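Local structure of MGS-M4 (Unidentified, 4Q3M) at residues S136-E148 against H168-Q180. The protein is an aldo-keto reductase-family protein with a TIM-barrel fold that probably acts as an oxidoreductase on a substrate not yet known. Residues are numbered along the deposited sequence; the frame is centred on the assembly and turned at random.
Sequences SNFNVHHLMYLME and HFLHDYCKKNNIQ
Y173 reaches across from helix 168-176 as a knob and sits among V140, L143, M144 and M147 of helix 140-148. Its CG is anti to the backbone N (chi1 173°), which carries the ring over to the other helix. V140 CG1 lies over one ring face, a CH-pi contact 4.0 Å from the centroid of the Y173 ring. The opposite face is overlain near its rim by N177 ND2, which donates a hydrogen bond to Y173 O (2.8 Å). L143 comes to the ring edge, with its CB 3.5 Å from Y173 CE2. M144 CG lies close to the phenol OH, and no hydrogen bond crosses between the helices. With an alanine at Y173 the helices are likely to be left with a gap, and V140 CG1 and L143 CB would lose the ring they pack on.

The other methyl of V140, CG2, meets the F169 ring edge at CE2 (3.9 Å) and also L170 CD1. L143 CD1 packs on C174 SG at 3.8 Å. M147 is bent at chi2 and chi3, and its SD lies 4.0 Å from I179 CD1 while CE rests against N177.

The axes of 140-148 and 168-176 run nearly parallel (10°) and approach to 11.0 Å, as neighbours on the outside of the TIM barrel. L143, L170, C174 and I179 touch strand 156-160, which lies between the two helices in the chain. L170 and C174 also touch strand 180-184. M144 and F169 pack against the second subunit.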
loop_
_atom_site.group_PDB
_atom_site.type_symbol
_atom_site.label_atom_id
_atom_site.label_comp_id
_atom_site.label_asym_id
_atom_site.label_seq_id
_atom_site.Cartn_x
_atom_site.Cartn_y
_atom_site.Cartn_z
ATOM N N SER A 136 7.671 6.467 10.648
ATOM C CA SER A 136 7.647 6.698 9.211
ATOM C C SER A 136 7.231 5.418 8.496
ATOM O O SER A 136 7.564 4.319 8.942
ATOM C CB SER A 136 9.010 7.174 8.711
ATOM O OG SER A 136 8.991 7.399 7.312
ATOM N N ASN A 137 6.499 5.571 7.395
ATOM C CA ASN A 137 5.974 4.440 6.630
ATOM C C ASN A 137 5.120 3.502 7.479
ATOM O O ASN A 137 5.116 2.289 7.270
ATOM C CB ASN A 137 7.111 3.652 5.975
ATOM C CG ASN A 137 7.879 4.471 4.957
ATOM O OD1 ASN A 137 7.366 4.786 3.883
ATOM N ND2 ASN A 137 9.120 4.810 5.285
ATOM N N PHE A 138 4.402 4.071 8.441
ATOM C CA PHE A 138 3.471 3.302 9.253
ATOM C C PHE A 138 2.050 3.468 8.729
ATOM O O PHE A 138 1.583 4.589 8.528
ATOM C CB PHE A 138 3.544 3.732 10.721
ATOM C CG PHE A 138 4.574 2.987 11.524
ATOM C CD1 PHE A 138 5.824 2.710 10.994
ATOM C CD2 PHE A 138 4.295 2.573 12.816
ATOM C CE1 PHE A 138 6.772 2.027 11.733
ATOM C CE2 PHE A 138 5.239 1.890 13.562
ATOM C CZ PHE A 138 6.479 1.617 13.020
ATOM N N ASN A 139 1.370 2.351 8.498
ATOM C CA ASN A 139 -0.022 2.394 8.076
ATOM C C ASN A 139 -0.936 2.473 9.295
ATOM O O ASN A 139 -0.459 2.581 10.424
ATOM C CB ASN A 139 -0.371 1.178 7.217
ATOM C CG ASN A 139 -1.439 1.483 6.182
ATOM O OD1 ASN A 139 -2.163 2.473 6.295
ATOM N ND2 ASN A 139 -1.543 0.633 5.167
ATOM N N VAL A 140 -2.243 2.415 9.062
ATOM C CA VAL A 140 -3.223 2.614 10.126
ATOM C C VAL A 140 -3.102 1.587 11.253
ATOM O O VAL A 140 -3.025 1.959 12.424
ATOM C CB VAL A 140 -4.662 2.580 9.572
ATOM C CG1 VAL A 140 -5.673 2.532 10.710
ATOM C CG2 VAL A 140 -4.913 3.786 8.677
ATOM N N HIS A 141 -3.074 0.303 10.906
ATOM C CA HIS A 141 -3.031 -0.743 11.926
ATOM C C HIS A 141 -1.704 -0.748 12.680
ATOM O O HIS A 141 -1.633 -1.217 13.817
ATOM C CB HIS A 141 -3.302 -2.121 11.311
ATOM C CG HIS A 141 -2.383 -2.484 10.187
ATOM N ND1 HIS A 141 -2.505 -1.950 8.923
ATOM C CD2 HIS A 141 -1.340 -3.346 10.133
ATOM C CE1 HIS A 141 -1.569 -2.459 8.140
ATOM N NE2 HIS A 141 -0.849 -3.309 8.850
ATOM N N HIS A 142 -0.659 -0.221 12.052
ATOM C CA HIS A 142 0.621 -0.048 12.731
ATOM C C HIS A 142 0.505 1.051 13.780
ATOM O O HIS A 142 1.032 0.931 14.886
ATOM C CB HIS A 142 1.730 0.287 11.734
ATOM C CG HIS A 142 1.891 -0.727 10.646
ATOM N ND1 HIS A 142 2.296 -0.394 9.372
ATOM C CD2 HIS A 142 1.702 -2.068 10.642
ATOM C CE1 HIS A 142 2.349 -1.485 8.629
ATOM N NE2 HIS A 142 1.992 -2.515 9.376
ATOM N N LEU A 143 -0.193 2.123 13.421
ATOM C CA LEU A 143 -0.396 3.246 14.328
ATOM C C LEU A 143 -1.310 2.861 15.488
ATOM O O LEU A 143 -1.080 3.273 16.624
ATOM C CB LEU A 143 -0.975 4.444 13.574
ATOM C CG LEU A 143 -0.080 5.055 12.493
ATOM C CD1 LEU A 143 -0.802 6.178 11.760
ATOM C CD2 LEU A 143 1.221 5.557 13.098
ATOM N N MET A 144 -2.339 2.068 15.196
ATOM C CA MET A 144 -3.275 1.608 16.219
ATOM C C MET A 144 -2.552 0.854 17.329
ATOM O O MET A 144 -2.908 0.963 18.503
ATOM C CB MET A 144 -4.362 0.717 15.609
ATOM C CG MET A 144 -5.272 1.425 14.618
ATOM S SD MET A 144 -6.815 0.551 14.286
ATOM C CE MET A 144 -6.210 -0.957 13.542
ATOM N N TYR A 145 -1.529 0.094 16.950
ATOM C CA TYR A 145 -0.748 -0.673 17.910
ATOM C C TYR A 145 0.067 0.244 18.817
ATOM O O TYR A 145 0.161 0.011 20.021
ATOM C CB TYR A 145 0.175 -1.655 17.185
ATOM C CG TYR A 145 0.942 -2.572 18.110
ATOM C CD1 TYR A 145 0.356 -3.723 18.620
ATOM C CD2 TYR A 145 2.253 -2.288 18.471
ATOM C CE1 TYR A 145 1.053 -4.564 19.467
ATOM C CE2 TYR A 145 2.957 -3.124 19.317
ATOM C CZ TYR A 145 2.353 -4.260 19.811
ATOM O OH TYR A 145 3.053 -5.094 20.653
ATOM N N LEU A 146 0.709 1.217 18.229
ATOM C CA LEU A 146 1.429 2.210 18.966
ATOM C C LEU A 146 0.544 3.118 19.860
ATOM O O LEU A 146 0.904 3.402 20.971
ATOM C CB LEU A 146 2.271 3.005 17.984
ATOM C CG LEU A 146 3.779 2.986 18.113
ATOM C CD1 LEU A 146 4.309 1.603 18.387
ATOM C CD2 LEU A 146 4.394 3.512 16.858
ATOM N N MET A 147 -0.613 3.545 19.360
ATOM C CA MET A 147 -1.588 4.311 20.129
ATOM C C MET A 147 -2.030 3.542 21.368
ATOM O O MET A 147 -2.226 4.120 22.438
ATOM C CB MET A 147 -2.807 4.657 19.271
ATOM C CG MET A 147 -2.524 5.627 18.136
ATOM S SD MET A 147 -1.859 7.198 18.715
ATOM C CE MET A 147 -3.195 7.763 19.765
ATOM N N GLU A 148 -2.168 2.230 21.218
ATOM C CA GLU A 148 -2.606 1.373 22.308
ATOM C C GLU A 148 -1.506 1.127 23.340
ATOM O O GLU A 148 -1.763 1.142 24.543
ATOM C CB GLU A 148 -3.104 0.034 21.757
ATOM C CG GLU A 148 -3.577 -0.944 22.821
ATOM C CD GLU A 148 -4.866 -0.507 23.490
ATOM O OE1 GLU A 148 -5.608 0.299 22.890
ATOM O OE2 GLU A 148 -5.137 -0.970 24.619
ATOM N N HIS A 168 -5.863 10.657 1.981
ATOM C CA HIS A 168 -6.864 11.353 2.784
ATOM C C HIS A 168 -7.356 10.508 3.957
ATOM O O HIS A 168 -7.687 11.038 5.018
ATOM C CB HIS A 168 -8.050 11.774 1.913
ATOM C CG HIS A 168 -7.737 12.898 0.976
ATOM N ND1 HIS A 168 -7.931 14.221 1.311
ATOM C CD2 HIS A 168 -7.239 12.898 -0.283
ATOM C CE1 HIS A 168 -7.568 14.987 0.297
ATOM N NE2 HIS A 168 -7.143 14.209 -0.681
ATOM N N PHE A 169 -7.404 9.195 3.759
ATOM C CA PHE A 169 -7.847 8.280 4.804
ATOM C C PHE A 169 -6.843 8.243 5.950
ATOM O O PHE A 169 -7.207 8.410 7.114
ATOM C CB PHE A 169 -8.054 6.874 4.234
ATOM C CG PHE A 169 -8.649 5.902 5.213
ATOM C CD1 PHE A 169 -10.022 5.762 5.319
ATOM C CD2 PHE A 169 -7.836 5.123 6.022
ATOM C CE1 PHE A 169 -10.575 4.867 6.218
ATOM C CE2 PHE A 169 -8.383 4.230 6.923
ATOM C CZ PHE A 169 -9.754 4.100 7.020
ATOM N N LEU A 170 -5.578 8.020 5.607
ATOM C CA LEU A 170 -4.503 7.976 6.591
ATOM C C LEU A 170 -4.353 9.321 7.293
ATOM O O LEU A 170 -4.114 9.379 8.500
ATOM C CB LEU A 170 -3.186 7.577 5.923
ATOM C CG LEU A 170 -1.942 7.519 6.811
ATOM C CD1 LEU A 170 -2.120 6.492 7.920
ATOM C CD2 LEU A 170 -0.706 7.211 5.982
ATOM N N HIS A 171 -4.502 10.396 6.526
ATOM C CA HIS A 171 -4.414 11.751 7.059
ATOM C C HIS A 171 -5.491 11.995 8.110
ATOM O O HIS A 171 -5.210 12.516 9.191
ATOM C CB HIS A 171 -4.540 12.778 5.933
ATOM C CG HIS A 171 -4.286 14.188 6.369
ATOM N ND1 HIS A 171 -4.760 15.278 5.671
ATOM C CD2 HIS A 171 -3.601 14.686 7.425
ATOM C CE1 HIS A 171 -4.382 16.387 6.281
ATOM N NE2 HIS A 171 -3.677 16.056 7.348
ATOM N N ASP A 172 -6.722 11.614 7.786
ATOM C CA ASP A 172 -7.841 11.777 8.707
ATOM C C ASP A 172 -7.629 10.971 9.981
ATOM O O ASP A 172 -7.911 11.453 11.077
ATOM C CB ASP A 172 -9.155 11.368 8.039
ATOM C CG ASP A 172 -9.668 12.416 7.071
ATOM O OD1 ASP A 172 -9.222 13.580 7.162
ATOM O OD2 ASP A 172 -10.523 12.079 6.225
ATOM N N TYR A 173 -7.132 9.745 9.836
ATOM C CA TYR A 173 -6.858 8.901 10.993
ATOM C C TYR A 173 -5.841 9.556 11.919
ATOM O O TYR A 173 -6.045 9.619 13.132
ATOM C CB TYR A 173 -6.352 7.520 10.566
ATOM C CG TYR A 173 -5.893 6.684 11.742
ATOM C CD1 TYR A 173 -6.804 5.964 12.504
ATOM C CD2 TYR A 173 -4.552 6.629 12.100
ATOM C CE1 TYR A 173 -6.390 5.210 13.586
ATOM C CE2 TYR A 173 -4.131 5.882 13.180
ATOM C CZ TYR A 173 -5.052 5.172 13.917
ATOM O OH TYR A 173 -4.629 4.428 14.992
ATOM N N CYS A 174 -4.742 10.031 11.340
ATOM C CA CYS A 174 -3.686 10.677 12.111
ATOM C C CYS A 174 -4.209 11.906 12.850
ATOM O O CYS A 174 -3.914 12.100 14.030
ATOM C CB CYS A 174 -2.519 11.065 11.201
ATOM S SG CYS A 174 -1.593 9.663 10.529
ATOM N N LYS A 175 -4.990 12.725 12.153
ATOM C CA LYS A 175 -5.554 13.933 12.747
ATOM C C LYS A 175 -6.497 13.606 13.901
ATOM O O LYS A 175 -6.555 14.340 14.886
ATOM C CB LYS A 175 -6.287 14.764 11.690
ATOM C CG LYS A 175 -5.367 15.580 10.797
ATOM C CD LYS A 175 -6.147 16.596 9.975
ATOM C CE LYS A 175 -7.083 15.917 8.988
ATOM N NZ LYS A 175 -7.926 16.906 8.258
ATOM N N LYS A 176 -7.231 12.505 13.778
ATOM C CA LYS A 176 -8.125 12.067 14.843
ATOM C C LYS A 176 -7.333 11.589 16.056
ATOM O O LYS A 176 -7.807 11.673 17.190
ATOM C CB LYS A 176 -9.054 10.953 14.353
ATOM C CG LYS A 176 -10.120 11.414 13.372
ATOM C CD LYS A 176 -11.037 10.267 12.972
ATOM C CE LYS A 176 -12.110 10.731 11.998
ATOM N NZ LYS A 176 -13.037 9.627 11.623
ATOM N N ASN A 177 -6.126 11.091 15.812
ATOM C CA ASN A 177 -5.281 10.575 16.882
ATOM C C ASN A 177 -4.103 11.494 17.191
ATOM O O ASN A 177 -3.102 11.062 17.764
ATOM C CB ASN A 177 -4.775 9.178 16.526
ATOM C CG ASN A 177 -5.887 8.150 16.488
ATOM O OD1 ASN A 177 -6.208 7.528 17.501
ATOM N ND2 ASN A 177 -6.488 7.971 15.318
ATOM N N ASN A 178 -4.237 12.760 16.802
ATOM C CA ASN A 178 -3.257 13.799 17.114
ATOM C C ASN A 178 -1.850 13.471 16.625
ATOM O O ASN A 178 -0.864 13.724 17.317
ATOM C CB ASN A 178 -3.233 14.060 18.621
ATOM C CG ASN A 178 -4.623 14.147 19.215
ATOM O OD1 ASN A 178 -5.331 15.135 19.026
ATOM N ND2 ASN A 178 -5.022 13.107 19.939
ATOM N N ILE A 179 -1.768 12.904 15.427
ATOM C CA ILE A 179 -0.486 12.598 14.808
ATOM C C ILE A 179 -0.254 13.512 13.611
ATOM O O ILE A 179 -1.075 13.568 12.697
ATOM C CB ILE A 179 -0.411 11.129 14.353
ATOM C CG1 ILE A 179 -0.649 10.190 15.537
ATOM C CG2 ILE A 179 0.930 10.841 13.695
ATOM C CD1 ILE A 179 -0.663 8.724 15.164
ATOM N N GLN A 180 0.860 14.236 13.623
ATOM C CA GLN A 180 1.187 15.125 12.517
ATOM C C GLN A 180 1.706 14.334 11.328
ATOM O O GLN A 180 2.800 13.771 11.375
ATOM C CB GLN A 180 2.219 16.169 12.940
ATOM C CG GLN A 180 2.699 17.054 11.797
ATOM C CD GLN A 180 1.591 17.915 11.221
ATOM O OE1 GLN A 180 0.793 18.493 11.957
ATOM N NE2 GLN A 180 1.537 18.003 9.897
#